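Local coordinates for protein FMN Adenylyltransferase (Candida glabrata, PDB 3FWK) that catalyses the transfer of an adenylyl group to FMN, the last step of FAD biosynthesis, and has a Rossmann-like alpha/beta fold, at residues 167-170 and 171-174; 199-202 and 203-206. One frame throughout, in Å; residues are numbered along the deposited sequence.

Contact 1: residues 167-170 and 171-174; sequences GIRH and TDPF
Arg169 and Asp172 hold the two ends of a type I beta turn, and their side chains cross at about a right angle. The turn lies in the loop between strands 163-165 and 181-183. The backbone N of Asp172 closes it by a 3.0 Å hydrogen bond to Arg169 O. With CG of Asp172 anti to the carbonyl carbon and beside its own N (chi1 -69°), the carboxylate turns back over the start of the turn. There OD2 of Asp172 accepts the backbone N-H of Arg169 at 2.8 Å. The bond is fairly straight at 164°, but the donor stands well above the carboxylate plane. Ile168 slides past Asp172 in the opposite direction, its CG1 3.7 Å from OD2 of Asp172.

The Arg169 chain bends at chi3, and its guanidinium plane stands 70° from the Asp172 carboxylate. NH2 of Arg169 is still 4.5 Å from OD1 of Asp172, too far for a salt bridge, and OD1 lies well out of the guanidinium plane, so no N-H points at it. Water 1 links the two side chains elsewhere, accepting from Arg169 NE and lying 2.7 Å from Asp172 OD1. Thr171 OG1 sits over one face of the guanidinium, 3.0 Å from Arg169 NH1, without a hydrogen bond. Outside the turn, Arg169 donates to Trp200 O and forms salt bridges with Asp297 and Glu300; Arg301 forms one with Asp172 OD1.

Asp70 closes the NGGKD sequence after strand 61-64, the PP-loop position of the PAPS reductase family, so the turn probably borders the nucleotide site. OD2 of Asp172 thus takes a backbone N-H while lying close to Asp70 OD2, and OD1 takes the salt bridge from Arg301 and the bond to water 1.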
loop_
_atom_site.group_PDB
_atom_site.type_symbol
_atom_site.label_atom_id
_atom_site.label_comp_id
_atom_site.label_asym_id
_atom_site.label_seq_id
_atom_site.Cartn_x
_atom_site.Cartn_y
_atom_site.Cartn_z
ATOM N N GLY A 167 -4.072 4.081 -4.984
ATOM C CA GLY A 167 -3.400 2.762 -5.067
ATOM C C GLY A 167 -4.277 1.542 -5.339
ATOM O O GLY A 167 -4.042 0.463 -4.829
ATOM N N ILE A 168 -5.251 1.691 -6.191
ATOM C CA ILE A 168 -6.147 0.593 -6.535
ATOM C C ILE A 168 -5.616 -0.311 -7.648
ATOM O O ILE A 168 -4.840 0.131 -8.522
ATOM C CB ILE A 168 -7.460 1.278 -6.879
ATOM C CG1 ILE A 168 -8.603 0.282 -7.035
ATOM C CG2 ILE A 168 -7.286 2.230 -8.044
ATOM C CD1 ILE A 168 -9.981 0.941 -6.962
ATOM N N ARG A 169 -6.035 -1.560 -7.610
ATOM C CA ARG A 169 -5.674 -2.527 -8.652
ATOM C C ARG A 169 -6.926 -2.936 -9.409
ATOM O O ARG A 169 -8.044 -2.884 -8.889
ATOM C CB ARG A 169 -5.008 -3.784 -8.042
ATOM C CG ARG A 169 -3.794 -3.425 -7.227
ATOM C CD ARG A 169 -2.933 -4.624 -6.713
ATOM N NE ARG A 169 -3.649 -5.658 -5.971
ATOM C CZ ARG A 169 -4.135 -6.793 -6.518
ATOM N NH1 ARG A 169 -4.004 -7.053 -7.809
ATOM N NH2 ARG A 169 -4.749 -7.671 -5.756
ATOM N N HIS A 170 -6.749 -3.418 -10.638
ATOM C CA HIS A 170 -7.937 -3.846 -11.406
ATOM C C HIS A 170 -8.755 -4.928 -10.724
ATOM O O HIS A 170 -9.964 -4.977 -10.925
ATOM C CB HIS A 170 -7.547 -4.354 -12.791
ATOM C CG HIS A 170 -7.275 -3.288 -13.800
ATOM N ND1 HIS A 170 -8.164 -2.263 -14.072
ATOM C CD2 HIS A 170 -6.231 -3.120 -14.642
ATOM C CE1 HIS A 170 -7.648 -1.483 -15.021
ATOM N NE2 HIS A 170 -6.480 -1.990 -15.393
ATOM N N THR A 171 -8.115 -5.796 -9.926
ATOM C CA THR A 171 -8.836 -6.867 -9.276
ATOM C C THR A 171 -9.619 -6.419 -8.044
ATOM O O THR A 171 -10.405 -7.197 -7.512
ATOM C CB THR A 171 -7.903 -8.022 -8.858
ATOM O OG1 THR A 171 -6.941 -7.483 -7.966
ATOM C CG2 THR A 171 -7.194 -8.652 -10.066
ATOM N N ASP A 172 -9.405 -5.189 -7.592
ATOM C CA ASP A 172 -10.151 -4.685 -6.453
ATOM C C ASP A 172 -11.592 -4.354 -6.835
ATOM O O ASP A 172 -11.881 -4.109 -8.004
ATOM C CB ASP A 172 -9.489 -3.396 -5.938
ATOM C CG ASP A 172 -8.128 -3.632 -5.281
ATOM O OD1 ASP A 172 -7.926 -4.677 -4.664
ATOM O OD2 ASP A 172 -7.291 -2.715 -5.345
ATOM N N PRO A 173 -12.496 -4.300 -5.848
ATOM C CA PRO A 173 -13.836 -3.797 -6.145
ATOM C C PRO A 173 -13.763 -2.420 -6.813
ATOM O O PRO A 173 -12.949 -1.572 -6.428
ATOM C CB PRO A 173 -14.493 -3.719 -4.754
ATOM C CG PRO A 173 -13.815 -4.777 -3.989
ATOM C CD PRO A 173 -12.351 -4.682 -4.438
ATOM N N PHE A 174 -14.625 -2.193 -7.798
ATOM C CA PHE A 174 -14.620 -0.959 -8.563
ATOM C C PHE A 174 -13.339 -0.729 -9.331
ATOM O O PHE A 174 -13.076 0.415 -9.718
ATOM C CB PHE A 174 -14.965 0.262 -7.689
ATOM C CG PHE A 174 -16.098 -0.004 -6.733
ATOM C CD1 PHE A 174 -17.368 -0.288 -7.224
ATOM C CD2 PHE A 174 -15.868 -0.076 -5.363
ATOM C CE1 PHE A 174 -18.429 -0.589 -6.341
ATOM C CE2 PHE A 174 -16.908 -0.378 -4.481
ATOM C CZ PHE A 174 -18.186 -0.627 -4.979
HETATM O O HOH W 1 -5.507 -5.278 -3.707
#

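Contact 2: residues 199-202 and 203-206; sequences HWNL and ANIW
Asn204 reaches back from the first turn of helix 202-212 to Asn201 and Trp200. Its CB lies 3.5 Å from Trp200 CE3 and 3.4 Å from Asn201 O. Next along the side chain, CG stands anti to the carbonyl carbon (chi1 -52°), which turns the amide back toward the segment before the helix. The amide plane is almost perpendicular to the Trp200 ring, at 88°. At the tip, OD1 of Asn204 accepts the backbone N-H of Asn201 at 2.9 Å, the donor tilted 16° from the carbonyl plane. This is the N3 half of a capping box; the reciprocal bond from the side chain of Asn201, the N-cap residue, is absent. The two amides lie side by side, pointing the same way, with ND2 of Asn201 2.9 Å from OD1 of Asn204. OD1 also takes a hydrogen bond from water 2, which donates as well to His199 O. The other branch, ND2, donates outside the contact to Thr35 and Gln34.

The backbone O of Asn201 accepts the N-H of Ile205, and Leu202 O accepts that of Trp206. Trp200 CE3 meets Ile205 CD1 at 3.7 Å. Leu202 lies alongside Trp206, with CD1 of Leu202 3.5 Å from NE1 of Trp206. That indole N-H is bonded to Leu294 O.

The Asn204 amide is therefore used at both ends. Its oxygen ties the incoming chain to the helix start, and its nitrogen joins that start to helix 31-50.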
loop_
_atom_site.group_PDB
_atom_site.type_symbol
_atom_site.label_atom_id
_atom_site.label_comp_id
_atom_site.label_asym_id
_atom_site.label_seq_id
_atom_site.Cartn_x
_atom_site.Cartn_y
_atom_site.Cartn_z
ATOM N N HIS A 199 -2.251 -2.604 -12.910
ATOM C CA HIS A 199 -1.800 -3.868 -13.510
ATOM C C HIS A 199 -1.075 -4.799 -12.525
ATOM O O HIS A 199 -0.680 -5.893 -12.923
ATOM C CB HIS A 199 -0.859 -3.566 -14.672
ATOM C CG HIS A 199 0.271 -2.688 -14.264
ATOM N ND1 HIS A 199 0.097 -1.346 -14.032
ATOM C CD2 HIS A 199 1.549 -2.976 -13.941
ATOM C CE1 HIS A 199 1.241 -0.841 -13.602
ATOM N NE2 HIS A 199 2.143 -1.811 -13.536
ATOM N N TRP A 200 -0.850 -4.373 -11.282
ATOM C CA TRP A 200 -0.199 -5.234 -10.307
ATOM C C TRP A 200 -1.143 -6.330 -9.864
ATOM O O TRP A 200 -2.341 -6.086 -9.711
ATOM C CB TRP A 200 0.257 -4.404 -9.084
ATOM C CG TRP A 200 1.473 -3.613 -9.328
ATOM C CD1 TRP A 200 1.655 -2.629 -10.280
ATOM C CD2 TRP A 200 2.715 -3.777 -8.676
ATOM N NE1 TRP A 200 2.949 -2.161 -10.239
ATOM C CE2 TRP A 200 3.617 -2.851 -9.258
ATOM C CE3 TRP A 200 3.162 -4.599 -7.628
ATOM C CZ2 TRP A 200 4.952 -2.754 -8.864
ATOM C CZ3 TRP A 200 4.515 -4.500 -7.233
ATOM C CH2 TRP A 200 5.382 -3.563 -7.841
ATOM N N ASN A 201 -0.618 -7.529 -9.653
ATOM C CA ASN A 201 -1.341 -8.622 -9.034
ATOM C C ASN A 201 -0.911 -8.794 -7.581
ATOM O O ASN A 201 0.143 -8.293 -7.159
ATOM C CB ASN A 201 -0.975 -9.966 -9.776
ATOM C CG ASN A 201 -1.025 -9.858 -11.297
ATOM O OD1 ASN A 201 -2.092 -9.599 -11.848
ATOM N ND2 ASN A 201 0.114 -10.099 -11.972
ATOM N N LEU A 202 -1.714 -9.541 -6.822
ATOM C CA LEU A 202 -1.449 -9.766 -5.409
ATOM C C LEU A 202 -0.035 -10.320 -5.203
ATOM O O LEU A 202 0.676 -9.873 -4.309
ATOM C CB LEU A 202 -2.508 -10.708 -4.839
ATOM C CG LEU A 202 -2.359 -11.077 -3.352
ATOM C CD1 LEU A 202 -2.323 -9.823 -2.468
ATOM C CD2 LEU A 202 -3.463 -12.045 -2.959
ATOM N N ALA A 203 0.401 -11.293 -6.017
ATOM C CA ALA A 203 1.718 -11.859 -5.824
ATOM C C ALA A 203 2.818 -10.821 -6.017
ATOM O O ALA A 203 3.879 -10.894 -5.369
ATOM C CB ALA A 203 1.920 -13.033 -6.802
ATOM N N ASN A 204 2.612 -9.899 -6.953
ATOM C CA ASN A 204 3.597 -8.844 -7.163
ATOM C C ASN A 204 3.711 -7.920 -5.943
ATOM O O ASN A 204 4.811 -7.507 -5.574
ATOM C CB ASN A 204 3.251 -8.009 -8.387
ATOM C CG ASN A 204 3.004 -8.854 -9.624
ATOM O OD1 ASN A 204 1.980 -8.664 -10.266
ATOM N ND2 ASN A 204 3.930 -9.762 -9.951
ATOM N N ILE A 205 2.558 -7.566 -5.377
ATOM C CA ILE A 205 2.511 -6.738 -4.181
ATOM C C ILE A 205 3.340 -7.409 -3.058
ATOM O O ILE A 205 4.192 -6.767 -2.453
ATOM C CB ILE A 205 1.050 -6.524 -3.755
ATOM C CG1 ILE A 205 0.261 -5.696 -4.787
ATOM C CG2 ILE A 205 1.010 -5.882 -2.337
ATOM C CD1 ILE A 205 0.684 -4.282 -4.908
ATOM N N TRP A 206 3.083 -8.695 -2.776
ATOM C CA TRP A 206 3.830 -9.347 -1.686
ATOM C C TRP A 206 5.327 -9.415 -2.000
ATOM O O TRP A 206 6.149 -9.150 -1.132
ATOM C CB TRP A 206 3.308 -10.737 -1.366
ATOM C CG TRP A 206 1.931 -10.900 -0.887
ATOM C CD1 TRP A 206 1.016 -11.777 -1.358
ATOM C CD2 TRP A 206 1.316 -10.267 0.243
ATOM N NE1 TRP A 206 -0.124 -11.737 -0.614
ATOM C CE2 TRP A 206 0.032 -10.811 0.373
ATOM C CE3 TRP A 206 1.737 -9.291 1.161
ATOM C CZ2 TRP A 206 -0.851 -10.438 1.385
ATOM C CZ3 TRP A 206 0.849 -8.922 2.170
ATOM C CH2 TRP A 206 -0.411 -9.496 2.273
HETATM O O HOH W 2 1.641 -7.474 -12.969
#

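Contact 1 precedes contact 2 along the chain, and their centres are about 11 Å apart. Arg169 joins them: its NH1 lies 2.7 Å from Trp200 O, a probable hydrogen bond, and its CD packs on Ile205 CG1 at 3.9 Å. Asp297 adds a second tie. Its OD1 pairs with Arg169 NH1 of contact 1 and accepts the backbone N-H of Leu202 in contact 2. The loop 167-174 is thereby fastened to the start of helix 202-212. Asp70 approaches Asp172 of contact 1 and touches Ile205 of contact 2. It belongs to the NGGKD loop, so both contacts probably flank the nucleotide site. The glucose seen in the crystal is bound separately, by Lys53, Trp54, Lys162 and Tyr192.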